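Local coordinates for aminoglycoside phosphotransferase (Streptomyces rimosus, PDB 6FUC), which probably phosphorylates streptomycin on its 3''-hydroxyl with ATP as phosphate donor, a reaction that would confer resistance to the antibiotic, at residues A181-C186 against L213-P218; R40-V45 against G84-T89; S136-V141 against L264-L269; P193-D198 against A205-L210; S61-Q66 against R115-L120. One frame throughout, in Å; residues are numbered along the deposited sequence. Where two conformers were deposited one is given.

The fold is that of a bilobal kinase. Contact 2 lies in the five-stranded sheet of the N-terminal lobe, and contact 4 is a hairpin that probably lines the cleft between the lobes, with centres about 15 Å apart and nearest atoms about 6 Å apart. Contact 1 pairs the strands that flank this hairpin in sequence, so contact 4 is nested inside the loop it closes. Contact 5, where the ends of two helices meet, touches both: Val185 O lies 3.2 Å from His118 CD2, and Leu210 CD1 lies 3.8 Å from Leu63 CD2. Contact 3 stands apart among the C-terminal helices, its centre about 23 Å from that of contact 4.

Contact 1 of 5, residues A181-C186 against L213-P218; sequences AQTVVC and LGRADP
Val184 lays its CG2 methyl against the Pro218 ring, 3.9 Å from CB. With CG1 anti to the carbonyl carbon (chi1 -57°), CG2 falls between the backbone N and that carbon, facing the proline. On the same face Cys186 SG rests 3.8 Å from Ala216 CB. The opposite face carries Val185, whose CG1 meets Leu213 CD2, and Arg215, whose CB and CD are each 3.8 Å from Thr183 CG2; Leu213 and Thr183 each adopt two conformers, and these contacts belong to one of them. Between the faces runs a short antiparallel ladder. Val184 N reaches Ala216 O almost straight (3.0 Å, 177° at the hydrogen) and Ala216 N returns the bond to Val184 O. Cys186 N comes to Gly214 O from above the carbonyl plane (2.9 Å), and Gly214 N bonds to Cys186 O. Charges are dealt with outside: Arg215 pairs with Glu130, while Asp217 caps Tyr219 N and pairs with Arg259. Polarity across the two-stranded sheet is thus almost wholly main-chain, and the side chains meet mainly through carbon and sulfur.

Contact 2 of 5, residues R40-V45 against G84-T89; sequences RYAKCV and GLLTST
Tyr41 and Thr87 form one hydrogen-bonded pair of the antiparallel ladder: Tyr41 N bonds to Thr87 O and Thr87 N to Tyr41 O, both at 2.8 Å. Lys43 and Leu85 repeat the pattern, with Lys43 N to Leu85 O at 2.9 Å and Leu85 N to Lys43 O at 2.8 Å. At the non-hydrogen-bonded pairs, CA-H groups point at carbonyls instead; Ala42 CA is 3.2 Å from Leu85 O, with 146° at the hydrogen. Apolar contact is sparse: Ala42 CB meets Leu86 CG, and Cys44 SG lies 3.9 Å from Gly84 CA. The one aromatic contact is at the strand end, where Thr89 OG1 sits at the edge of the Tyr41 ring, near its plane and 3.2 Å from CD1. That hydroxyl is already hydrogen-bonded to Gly38 O. Lys43 stretches away from its partner strand, every torsion near 180°, to a salt bridge with Glu56, consistent with the lysine–glutamate pair of the kinase fold. The two strands lie between 31-34 and 73-79; helix 4-12 packs on the face of Ala42, Cys44 and Leu86, helix 50-63 on that of Lys43 and Leu85.

Contact 3 of 5, residues S136-V141 against L264-L269; sequences SMARDV and LHLDPL
A chi1 of 177° swings the Leu266 side chain away from its own N and carries CD1 to Ala138 CB, 3.9 Å away; Val141, with CG1 likewise trans to N (chi1 178°), holds both methyls beside Leu269 O. The contact belongs to the mainly helical C-terminal lobe of the kinase fold: helix 131-143 lies against residues 264-269, toward the C-terminal end of helix 257-266. At Ala138 the backbones come close, CA to CA 5.0 Å from Leu269, and its CB also touches Leu269 CB at 3.9 Å. Leu165, from helix 161-168, packs on both Ala138 and Leu269, and Phe135 and Leu131 add to the surroundings of Leu266. The Leu269 carbonyl is buried here against carbon: its oxygen has no polar hydrogen-bonding partner in the model. Val141 puts CB 3.3 Å from that oxygen, with CG1 and CG2 each at 3.6 Å. From about one turn earlier in the helix, Ala138 CA directs its hydrogen at Leu269 O over 3.3 Å, with 152° at the hydrogen.

Contact 4 of 5, residues P193-D198 against A205-L210; sequences PNIILD and AGFIDL
Asn194 and Asp209 cross at about a right angle, the amide and carboxylate planes 86° apart, where a beta hairpin opens toward the presumed active-site cleft. Asn194 OD1 and Asp209 OD2 are 3.1 Å apart, and as two acceptors they share no hydrogen bond. The amide is fixed by its other end, since ND2 bonds to Asp189 O. In sequence, Asn194 closes an HGD-xxxx-N motif and Asp209 takes the place of the DFG aspartate, the residues that hold magnesium in related kinases; the facing oxygens are consistent with such a site. Next along, Ile208 and Ile196 also cross nearly perpendicularly, with Ile196 CG1 3.9 Å from Ile208 CG2. A chi1 of 64° folds CG1 of Ile208 in between backbone N and carbonyl carbon, and brings it 3.7 Å from Asn194 CA. On the other face Ile195 and Phe207 lie side by side, pointing alike, and helix 100-117 packs on both. The strands are joined by Ile208 N to Asn194 O and by Ile196 N to Gly206 O, the latter at 2.9 Å. The far end is a classic beta bulge, Ala205 and Gly206 both facing Ile196. There Ile196 O accepts two bonds from one face of its plane, from Ala205 N at 2.7 Å and Gly206 N at 3.3 Å.

Contact 5 of 5, residues S61-Q66 against R115-L120; sequences SWLSTQ and RRLHEL
The indole of Trp62 meets Leu120 obliquely, CH2 lying 4.0 Å from CD1, while one face of the ring carries Gln66 CG, 3.5 Å above the plane and shifted toward the rim. The second flat group is the Gln66 amide. Its NE2 points in plane at Thr65 OG1 (3.1 Å, 167° at the hydrogen), which settles its rotation and leaves OE1 3.7 Å from Leu120 CD2. The bend at chi2 (-64°) turns the amide back toward Thr65. Thr65 OG1 passes the link on, lying in the carbonyl plane of Trp62 and bonding to its O at 2.7 Å; Thr65 N bonds to the same oxygen. Leu120 reaches across to both the aromatic residue and the glutamine that covers it, with CD1 also 4.0 Å from Gln66 CB. Deeper in, Leu63 and Leu117 cross at about a right angle, their CD1 atoms 4.1 Å apart. Leu210 and Ile68 also touch Leu63, and Val185 packs on Leu120. Each segment carries the C-terminal part of a helix and a type I turn, Leu63 to Gln66 and Leu117 to Leu120. Helix 50-63, which supplies Glu56 to Lys43, thus rests its C-terminal end beside that of helix 100-117. This is consistent with the kinase fold, where the end of helix C and the segment after it pack on helix E of the C-terminal lobe.

Contact 1 of 5, residues A181-C186 against L213-P218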
# COMPACT_ATOMS: atom_id res chain seq x y z
N ALA A 181 19.98 -3.72 -8.67
CA ALA A 181 20.49 -5.01 -8.34
C ALA A 181 19.46 -5.95 -7.76
O ALA A 181 19.59 -7.17 -7.96
CB ALA A 181 21.63 -4.82 -7.36
N GLN A 182 18.47 -5.44 -7.08
CA GLN A 182 17.51 -6.29 -6.40
C GLN A 182 16.17 -5.50 -6.62
O GLN A 182 15.82 -4.59 -5.91
CB GLN A 182 17.76 -6.39 -4.89
CG GLN A 182 19.11 -7.01 -4.43
CD GLN A 182 19.62 -6.70 -3.00
OE1 GLN A 182 18.99 -6.17 -2.20
NE2 GLN A 182 20.86 -7.07 -2.75
N THR A 183 15.60 -5.69 -7.77
CA THR A 183 14.23 -5.25 -8.01
C THR A 183 13.27 -6.43 -7.93
O THR A 183 13.58 -7.54 -8.37
CB THR A 183 14.16 -4.62 -9.44
OG1 THR A 183 14.84 -3.39 -9.47
CG2 THR A 183 12.74 -4.37 -9.98
N VAL A 184 12.10 -6.14 -7.40
CA VAL A 184 10.99 -7.07 -7.34
C VAL A 184 9.72 -6.34 -7.74
O VAL A 184 9.70 -5.11 -7.83
CB VAL A 184 10.82 -7.69 -5.93
CG1 VAL A 184 12.06 -8.39 -5.46
CG2 VAL A 184 10.41 -6.64 -4.93
N VAL A 185 8.63 -7.10 -7.96
CA VAL A 185 7.30 -6.50 -8.05
C VAL A 185 6.78 -6.28 -6.65
O VAL A 185 6.48 -7.21 -5.92
CB VAL A 185 6.33 -7.37 -8.84
CG1 VAL A 185 4.97 -6.71 -8.89
CG2 VAL A 185 6.87 -7.66 -10.25
N CYS A 186 6.79 -5.00 -6.22
CA CYS A 186 6.30 -4.61 -4.93
C CYS A 186 4.76 -4.40 -4.94
O CYS A 186 4.19 -3.94 -5.91
CB CYS A 186 6.94 -3.30 -4.46
SG CYS A 186 8.59 -3.47 -3.82
N LEU A 213 1.29 -0.71 -7.01
CA LEU A 213 1.98 -1.96 -7.38
C LEU A 213 2.98 -1.67 -8.51
O LEU A 213 2.69 -0.94 -9.46
CB LEU A 213 0.93 -2.96 -7.82
CG LEU A 213 1.45 -4.29 -8.32
CD1 LEU A 213 0.74 -5.50 -7.75
CD2 LEU A 213 1.74 -4.35 -9.70
N GLY A 214 4.16 -2.30 -8.42
CA GLY A 214 5.10 -2.19 -9.53
C GLY A 214 6.49 -2.49 -9.10
O GLY A 214 6.78 -2.64 -7.89
N ARG A 215 7.41 -2.50 -10.06
CA ARG A 215 8.81 -2.70 -9.77
C ARG A 215 9.31 -1.69 -8.76
O ARG A 215 9.07 -0.48 -8.89
CB ARG A 215 9.65 -2.47 -11.04
CG ARG A 215 9.57 -3.60 -12.04
CD ARG A 215 10.67 -3.53 -13.07
NE ARG A 215 10.60 -2.43 -14.00
CZ ARG A 215 9.93 -2.49 -15.15
NH1 ARG A 215 9.20 -3.57 -15.41
NH2 ARG A 215 9.95 -1.50 -16.00
N ALA A 216 10.14 -2.17 -7.81
CA ALA A 216 10.85 -1.35 -6.88
C ALA A 216 11.80 -2.25 -6.08
O ALA A 216 11.76 -3.47 -6.17
CB ALA A 216 9.92 -0.58 -5.94
N ASP A 217 12.65 -1.63 -5.28
CA ASP A 217 13.46 -2.36 -4.32
C ASP A 217 12.51 -3.07 -3.32
O ASP A 217 11.55 -2.44 -2.87
CB ASP A 217 14.36 -1.33 -3.61
CG ASP A 217 15.35 -1.91 -2.65
OD1 ASP A 217 15.01 -2.71 -1.76
OD2 ASP A 217 16.51 -1.55 -2.77
N PRO A 218 12.80 -4.33 -2.95
CA PRO A 218 11.89 -4.97 -1.96
C PRO A 218 11.71 -4.20 -0.66
O PRO A 218 10.69 -4.37 -0.00
CB PRO A 218 12.55 -6.31 -1.73
CG PRO A 218 13.97 -6.17 -2.17
CD PRO A 218 13.90 -5.19 -3.35

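Contact 2 of 5, residues R40-V45 against G84-T89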
# COMPACT_ATOMS: atom_id res chain seq x y z
N ARG A 40 -18.66 -5.82 -1.66
CA ARG A 40 -18.05 -5.00 -2.70
C ARG A 40 -17.55 -3.70 -2.09
O ARG A 40 -18.15 -3.17 -1.13
CB ARG A 40 -19.06 -4.67 -3.82
CG ARG A 40 -19.59 -5.92 -4.52
CD ARG A 40 -20.53 -5.67 -5.70
NE ARG A 40 -21.00 -7.04 -6.20
CZ ARG A 40 -21.15 -7.44 -7.49
NH1 ARG A 40 -20.96 -6.60 -8.48
NH2 ARG A 40 -21.44 -8.70 -7.78
N TYR A 41 -16.43 -3.22 -2.61
CA TYR A 41 -15.87 -1.94 -2.28
C TYR A 41 -15.87 -1.06 -3.51
O TYR A 41 -15.85 -1.55 -4.65
CB TYR A 41 -14.46 -2.07 -1.75
CG TYR A 41 -14.31 -2.43 -0.31
CD1 TYR A 41 -14.45 -3.72 0.08
CD2 TYR A 41 -14.05 -1.45 0.65
CE1 TYR A 41 -14.29 -4.10 1.41
CE2 TYR A 41 -13.93 -1.80 2.02
CZ TYR A 41 -14.03 -3.15 2.36
OH TYR A 41 -13.82 -3.52 3.67
N ALA A 42 -15.84 0.26 -3.29
CA ALA A 42 -15.71 1.21 -4.40
C ALA A 42 -14.75 2.33 -3.99
O ALA A 42 -14.88 2.88 -2.88
CB ALA A 42 -16.99 1.78 -4.86
N LYS A 43 -13.87 2.72 -4.86
CA LYS A 43 -13.03 3.87 -4.64
C LYS A 43 -13.35 4.86 -5.69
O LYS A 43 -13.38 4.52 -6.89
CB LYS A 43 -11.56 3.45 -4.72
CG LYS A 43 -10.58 4.51 -4.45
CD LYS A 43 -9.18 3.92 -4.24
CE LYS A 43 -8.19 5.10 -4.25
NZ LYS A 43 -6.82 4.53 -4.13
N CYS A 44 -13.66 6.09 -5.28
CA CYS A 44 -14.00 7.13 -6.23
C CYS A 44 -13.09 8.31 -6.09
O CYS A 44 -12.66 8.63 -4.96
CB CYS A 44 -15.43 7.62 -6.02
SG CYS A 44 -16.70 6.35 -6.20
N VAL A 45 -12.84 8.99 -7.20
CA VAL A 45 -11.92 10.10 -7.24
C VAL A 45 -12.48 11.20 -8.13
O VAL A 45 -13.29 10.94 -9.06
CB VAL A 45 -10.50 9.68 -7.76
CG1 VAL A 45 -9.92 8.58 -6.88
CG2 VAL A 45 -10.51 9.32 -9.25
N GLY A 84 -15.22 5.91 -10.64
CA GLY A 84 -15.38 4.90 -9.58
C GLY A 84 -14.88 3.58 -10.03
O GLY A 84 -15.16 3.12 -11.13
N LEU A 85 -14.13 2.95 -9.12
CA LEU A 85 -13.56 1.63 -9.33
C LEU A 85 -14.20 0.69 -8.32
O LEU A 85 -13.99 0.84 -7.11
CB LEU A 85 -12.04 1.68 -9.12
CG LEU A 85 -11.30 0.39 -9.09
CD1 LEU A 85 -11.53 -0.42 -10.34
CD2 LEU A 85 -9.81 0.60 -8.83
N LEU A 86 -14.99 -0.26 -8.81
CA LEU A 86 -15.71 -1.20 -7.94
C LEU A 86 -14.94 -2.51 -7.93
O LEU A 86 -14.60 -3.04 -9.00
CB LEU A 86 -17.14 -1.42 -8.44
CG LEU A 86 -18.13 -0.30 -8.27
CD1 LEU A 86 -17.81 0.93 -9.06
CD2 LEU A 86 -19.52 -0.76 -8.61
N THR A 87 -14.64 -3.05 -6.72
CA THR A 87 -13.90 -4.26 -6.57
C THR A 87 -14.57 -5.21 -5.56
O THR A 87 -15.34 -4.80 -4.71
CB THR A 87 -12.44 -3.96 -6.11
OG1 THR A 87 -12.49 -3.14 -4.92
CG2 THR A 87 -11.61 -3.25 -7.21
N SER A 88 -14.21 -6.49 -5.69
CA SER A 88 -14.68 -7.48 -4.72
C SER A 88 -13.91 -7.27 -3.38
O SER A 88 -12.72 -7.02 -3.34
CB SER A 88 -14.51 -8.87 -5.26
OG SER A 88 -13.16 -9.13 -5.57
N THR A 89 -14.64 -7.51 -2.27
CA THR A 89 -14.00 -7.61 -0.99
C THR A 89 -13.06 -8.77 -0.93
O THR A 89 -13.42 -9.88 -1.35
CB THR A 89 -15.06 -7.75 0.11
OG1 THR A 89 -15.84 -6.57 0.04
CG2 THR A 89 -14.50 -7.98 1.49

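Contact 3 of 5, residues S136-V141 against L264-L269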
# COMPACT_ATOMS: atom_id res chain seq x y z
N SER A 136 10.58 11.80 -7.36
CA SER A 136 9.91 12.91 -8.02
C SER A 136 8.53 13.23 -7.43
O SER A 136 8.21 14.42 -7.25
CB SER A 136 9.85 12.62 -9.52
OG SER A 136 11.18 12.47 -10.02
N MET A 137 7.77 12.22 -7.03
CA MET A 137 6.55 12.47 -6.35
C MET A 137 6.75 13.20 -5.03
O MET A 137 6.03 14.16 -4.70
CB MET A 137 5.90 11.13 -6.07
CG MET A 137 5.20 10.46 -7.21
SD MET A 137 4.34 8.96 -6.77
CE MET A 137 2.83 9.69 -6.19
N ALA A 138 7.72 12.80 -4.23
CA ALA A 138 8.03 13.50 -2.97
C ALA A 138 8.43 14.94 -3.22
O ALA A 138 8.02 15.80 -2.47
CB ALA A 138 9.13 12.76 -2.26
N ARG A 139 9.26 15.19 -4.23
CA ARG A 139 9.60 16.60 -4.52
C ARG A 139 8.35 17.44 -4.75
O ARG A 139 8.24 18.58 -4.29
CB ARG A 139 10.55 16.72 -5.73
CG ARG A 139 11.93 16.16 -5.51
CD ARG A 139 12.94 16.58 -6.61
NE ARG A 139 12.83 15.75 -7.83
CZ ARG A 139 13.78 14.85 -8.19
NH1 ARG A 139 14.91 14.71 -7.48
NH2 ARG A 139 13.64 14.12 -9.28
N ASP A 140 7.39 16.88 -5.45
CA ASP A 140 6.14 17.58 -5.74
C ASP A 140 5.26 17.82 -4.50
O ASP A 140 4.72 18.89 -4.28
CB ASP A 140 5.35 16.77 -6.82
CG ASP A 140 3.96 17.32 -7.08
OD1 ASP A 140 3.85 18.50 -7.44
OD2 ASP A 140 2.95 16.56 -6.95
N VAL A 141 5.10 16.78 -3.67
CA VAL A 141 4.33 16.93 -2.45
C VAL A 141 4.97 18.02 -1.55
O VAL A 141 4.28 18.85 -0.97
CB VAL A 141 4.21 15.61 -1.69
CG1 VAL A 141 3.46 15.72 -0.38
CG2 VAL A 141 3.55 14.52 -2.55
N LEU A 264 11.51 3.86 4.62
CA LEU A 264 10.61 4.28 5.69
C LEU A 264 10.42 5.79 5.69
O LEU A 264 9.34 6.28 5.88
CB LEU A 264 11.13 3.81 7.04
CG LEU A 264 10.17 4.10 8.19
CD1 LEU A 264 8.82 3.35 8.04
CD2 LEU A 264 10.85 3.74 9.48
N HIS A 265 11.55 6.47 5.52
CA HIS A 265 11.56 7.92 5.60
C HIS A 265 11.07 8.62 4.30
O HIS A 265 10.47 9.70 4.39
CB HIS A 265 12.94 8.42 5.96
CG HIS A 265 13.29 8.09 7.37
ND1 HIS A 265 14.52 8.39 7.91
CD2 HIS A 265 12.57 7.48 8.36
CE1 HIS A 265 14.54 7.97 9.17
NE2 HIS A 265 13.38 7.42 9.47
N LEU A 266 11.27 7.95 3.17
CA LEU A 266 10.79 8.53 1.92
C LEU A 266 9.26 8.44 1.86
O LEU A 266 8.58 9.38 1.38
CB LEU A 266 11.40 7.77 0.73
CG LEU A 266 10.92 8.22 -0.64
CD1 LEU A 266 11.20 9.69 -0.94
CD2 LEU A 266 11.53 7.30 -1.70
N ASP A 267 8.69 7.30 2.25
CA ASP A 267 7.30 7.00 1.94
C ASP A 267 6.38 8.12 2.35
O ASP A 267 5.50 8.52 1.54
CB ASP A 267 6.91 5.64 2.54
CG ASP A 267 5.59 5.17 1.96
OD1 ASP A 267 5.67 4.53 0.83
OD2 ASP A 267 4.55 5.46 2.55
N PRO A 268 6.42 8.64 3.59
CA PRO A 268 5.43 9.63 3.95
C PRO A 268 5.47 10.91 3.15
O PRO A 268 4.48 11.64 3.07
CB PRO A 268 5.68 9.90 5.43
CG PRO A 268 7.00 9.40 5.68
CD PRO A 268 7.30 8.30 4.72
N LEU A 269 6.61 11.22 2.56
CA LEU A 269 6.80 12.41 1.74
C LEU A 269 6.11 12.31 0.37
O LEU A 269 6.04 13.26 -0.34
CB LEU A 269 8.30 12.72 1.58
CG LEU A 269 9.06 12.86 2.87
CD1 LEU A 269 10.53 13.05 2.54
CD2 LEU A 269 8.55 13.98 3.73

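Contact 4 of 5, residues P193-D198 against A205-L210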
# COMPACT_ATOMS: atom_id res chain seq x y z
N PRO A 193 -2.56 -2.63 7.17
CA PRO A 193 -3.94 -2.58 6.75
C PRO A 193 -4.19 -3.24 5.40
O PRO A 193 -5.34 -3.59 5.10
CB PRO A 193 -4.27 -1.07 6.68
CG PRO A 193 -3.38 -0.50 7.77
CD PRO A 193 -2.11 -1.28 7.62
N ASN A 194 -3.16 -3.31 4.57
CA ASN A 194 -3.32 -3.77 3.18
C ASN A 194 -3.09 -5.25 3.00
O ASN A 194 -3.11 -5.76 1.87
CB ASN A 194 -2.53 -2.89 2.24
CG ASN A 194 -3.03 -1.49 2.22
OD1 ASN A 194 -4.22 -1.25 2.48
ND2 ASN A 194 -2.19 -0.54 1.83
N ILE A 195 -2.90 -5.96 4.11
CA ILE A 195 -2.73 -7.44 4.10
C ILE A 195 -3.95 -7.97 4.85
O ILE A 195 -4.14 -7.67 6.01
CB ILE A 195 -1.43 -7.86 4.79
CG1 ILE A 195 -0.22 -7.16 4.16
CG2 ILE A 195 -1.34 -9.35 4.78
CD1 ILE A 195 1.03 -7.39 4.90
N ILE A 196 -4.77 -8.77 4.16
CA ILE A 196 -5.98 -9.33 4.76
C ILE A 196 -5.65 -10.76 5.19
O ILE A 196 -5.13 -11.54 4.38
CB ILE A 196 -7.15 -9.31 3.80
CG1 ILE A 196 -7.38 -7.90 3.24
CG2 ILE A 196 -8.41 -9.80 4.53
CD1 ILE A 196 -7.56 -6.77 4.24
N LEU A 197 -6.00 -11.09 6.41
CA LEU A 197 -5.73 -12.42 6.99
C LEU A 197 -7.01 -13.24 7.05
O LEU A 197 -8.10 -12.74 7.35
CB LEU A 197 -5.19 -12.28 8.42
CG LEU A 197 -3.95 -11.40 8.54
CD1 LEU A 197 -3.52 -11.29 9.99
CD2 LEU A 197 -2.81 -11.86 7.68
N ASP A 198 -6.87 -14.54 6.81
CA ASP A 198 -7.97 -15.46 7.02
C ASP A 198 -8.19 -15.60 8.54
O ASP A 198 -7.27 -15.89 9.26
CB ASP A 198 -7.62 -16.82 6.42
CG ASP A 198 -8.68 -17.87 6.56
OD1 ASP A 198 -9.16 -18.18 7.66
OD2 ASP A 198 -9.07 -18.42 5.51
N ALA A 205 -5.16 -14.04 3.30
CA ALA A 205 -6.30 -14.14 2.39
C ALA A 205 -6.06 -13.38 1.11
O ALA A 205 -6.50 -13.83 0.03
CB ALA A 205 -7.58 -13.63 3.06
N GLY A 206 -5.42 -12.23 1.18
CA GLY A 206 -5.08 -11.48 -0.04
C GLY A 206 -4.57 -10.13 0.32
O GLY A 206 -4.53 -9.74 1.49
N PHE A 207 -4.16 -9.41 -0.71
CA PHE A 207 -3.69 -8.04 -0.60
C PHE A 207 -4.75 -7.08 -1.15
O PHE A 207 -5.45 -7.45 -2.09
CB PHE A 207 -2.41 -7.86 -1.41
CG PHE A 207 -1.28 -8.74 -0.95
CD1 PHE A 207 -0.56 -8.44 0.16
CD2 PHE A 207 -0.96 -9.90 -1.63
CE1 PHE A 207 0.49 -9.24 0.60
CE2 PHE A 207 0.09 -10.72 -1.19
CZ PHE A 207 0.81 -10.34 -0.09
N ILE A 208 -4.82 -5.87 -0.59
CA ILE A 208 -5.70 -4.84 -1.09
C ILE A 208 -4.92 -3.54 -1.32
O ILE A 208 -3.74 -3.47 -0.98
CB ILE A 208 -6.90 -4.62 -0.16
CG1 ILE A 208 -6.46 -4.10 1.22
CG2 ILE A 208 -7.76 -5.86 -0.05
CD1 ILE A 208 -7.57 -3.46 2.02
N ASP A 209 -5.58 -2.55 -1.88
CA ASP A 209 -5.02 -1.20 -2.03
C ASP A 209 -3.71 -1.23 -2.83
O ASP A 209 -2.63 -0.82 -2.40
CB ASP A 209 -4.95 -0.45 -0.72
CG ASP A 209 -6.40 -0.10 -0.24
OD1 ASP A 209 -7.38 -0.16 -1.00
OD2 ASP A 209 -6.56 0.21 0.96
N LEU A 210 -3.88 -1.73 -4.08
CA LEU A 210 -2.80 -2.05 -5.01
C LEU A 210 -2.42 -0.96 -5.96
O LEU A 210 -1.72 -1.19 -6.94
CB LEU A 210 -3.19 -3.33 -5.76
CG LEU A 210 -3.31 -4.57 -4.92
CD1 LEU A 210 -4.15 -5.63 -5.57
CD2 LEU A 210 -1.95 -5.13 -4.61

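Contact 5 of 5, residues S61-Q66 against R115-L120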
# COMPACT_ATOMS: atom_id res chain seq x y z
N SER A 61 -6.55 -5.59 -12.04
CA SER A 61 -6.87 -6.54 -13.07
C SER A 61 -5.68 -7.37 -13.51
O SER A 61 -5.79 -8.58 -13.73
CB SER A 61 -7.49 -5.80 -14.22
OG SER A 61 -7.62 -6.50 -15.24
N TRP A 62 -4.51 -6.76 -13.66
CA TRP A 62 -3.33 -7.51 -14.03
C TRP A 62 -2.97 -8.52 -12.94
O TRP A 62 -2.64 -9.68 -13.25
CB TRP A 62 -2.16 -6.58 -14.33
CG TRP A 62 -0.91 -7.29 -14.67
CD1 TRP A 62 -0.57 -7.86 -15.87
CD2 TRP A 62 0.19 -7.60 -13.79
NE1 TRP A 62 0.65 -8.45 -15.79
CE2 TRP A 62 1.16 -8.29 -14.53
CE3 TRP A 62 0.46 -7.29 -12.46
CZ2 TRP A 62 2.38 -8.68 -13.97
CZ3 TRP A 62 1.66 -7.72 -11.90
CH2 TRP A 62 2.57 -8.39 -12.66
N LEU A 63 -3.01 -8.10 -11.69
CA LEU A 63 -2.61 -9.04 -10.62
C LEU A 63 -3.50 -10.25 -10.58
O LEU A 63 -3.05 -11.35 -10.21
CB LEU A 63 -2.56 -8.34 -9.25
CG LEU A 63 -1.82 -9.12 -8.17
CD1 LEU A 63 -0.33 -9.18 -8.42
CD2 LEU A 63 -2.08 -8.54 -6.82
N SER A 64 -4.76 -10.10 -10.99
CA SER A 64 -5.67 -11.23 -11.05
C SER A 64 -5.21 -12.30 -12.04
O SER A 64 -5.78 -13.39 -12.03
CB SER A 64 -7.09 -10.77 -11.44
OG SER A 64 -7.28 -10.53 -12.82
N THR A 65 -4.25 -11.99 -12.90
CA THR A 65 -3.71 -12.97 -13.87
C THR A 65 -2.39 -13.59 -13.39
O THR A 65 -1.80 -14.41 -14.11
CB THR A 65 -3.49 -12.35 -15.24
OG1 THR A 65 -2.34 -11.47 -15.24
CG2 THR A 65 -4.68 -11.61 -15.77
N GLN A 66 -1.91 -13.22 -12.21
CA GLN A 66 -0.58 -13.54 -11.72
C GLN A 66 -0.54 -14.55 -10.58
O GLN A 66 0.50 -14.79 -9.98
CB GLN A 66 0.17 -12.29 -11.32
CG GLN A 66 0.33 -11.30 -12.46
CD GLN A 66 1.17 -11.90 -13.57
OE1 GLN A 66 2.33 -12.27 -13.32
NE2 GLN A 66 0.63 -11.99 -14.76
N ARG A 115 6.86 -13.03 -0.37
CA ARG A 115 7.90 -13.61 -1.19
C ARG A 115 7.30 -14.02 -2.54
O ARG A 115 7.92 -13.81 -3.61
CB ARG A 115 8.54 -14.81 -0.48
CG ARG A 115 9.57 -15.47 -1.37
CD ARG A 115 10.24 -16.66 -0.78
NE ARG A 115 9.38 -17.70 -0.24
CZ ARG A 115 8.56 -18.52 -0.90
NH1 ARG A 115 8.37 -18.47 -2.22
NH2 ARG A 115 7.88 -19.43 -0.20
N ARG A 116 6.14 -14.64 -2.54
CA ARG A 116 5.53 -15.05 -3.81
C ARG A 116 5.28 -13.84 -4.71
O ARG A 116 5.57 -13.88 -5.92
CB ARG A 116 4.24 -15.84 -3.59
CG ARG A 116 4.49 -17.20 -2.99
CD ARG A 116 3.12 -17.92 -2.81
NE ARG A 116 2.51 -18.28 -4.14
CZ ARG A 116 1.54 -17.66 -4.84
NH1 ARG A 116 0.86 -16.55 -4.43
NH2 ARG A 116 1.27 -18.18 -6.01
N LEU A 117 4.75 -12.76 -4.16
CA LEU A 117 4.55 -11.55 -4.94
C LEU A 117 5.88 -11.03 -5.50
O LEU A 117 6.01 -10.69 -6.70
CB LEU A 117 3.87 -10.49 -4.10
CG LEU A 117 3.74 -9.11 -4.68
CD1 LEU A 117 2.87 -9.08 -5.92
CD2 LEU A 117 3.17 -8.17 -3.63
N HIS A 118 6.89 -11.00 -4.61
CA HIS A 118 8.21 -10.57 -4.96
C HIS A 118 9.01 -11.59 -5.85
O HIS A 118 10.21 -11.40 -6.12
CB HIS A 118 9.03 -10.28 -3.73
CG HIS A 118 8.60 -9.07 -2.95
ND1 HIS A 118 9.36 -8.59 -1.92
CD2 HIS A 118 7.56 -8.22 -3.08
CE1 HIS A 118 8.79 -7.51 -1.43
NE2 HIS A 118 7.67 -7.27 -2.10
N GLU A 119 8.43 -12.65 -6.22
CA GLU A 119 9.01 -13.56 -7.18
C GLU A 119 8.39 -13.44 -8.54
O GLU A 119 8.93 -14.05 -9.47
CB GLU A 119 8.94 -15.02 -6.64
CG GLU A 119 10.02 -15.19 -5.58
CD GLU A 119 10.03 -16.56 -4.95
OE1 GLU A 119 9.15 -17.37 -5.21
OE2 GLU A 119 10.90 -16.83 -4.14
N LEU A 120 7.36 -12.62 -8.73
CA LEU A 120 6.92 -12.35 -10.10
C LEU A 120 8.08 -11.75 -10.89
O LEU A 120 8.83 -10.96 -10.36
CB LEU A 120 5.75 -11.37 -10.11
CG LEU A 120 4.44 -11.90 -9.49
CD1 LEU A 120 3.40 -10.81 -9.58
CD2 LEU A 120 3.99 -13.18 -10.15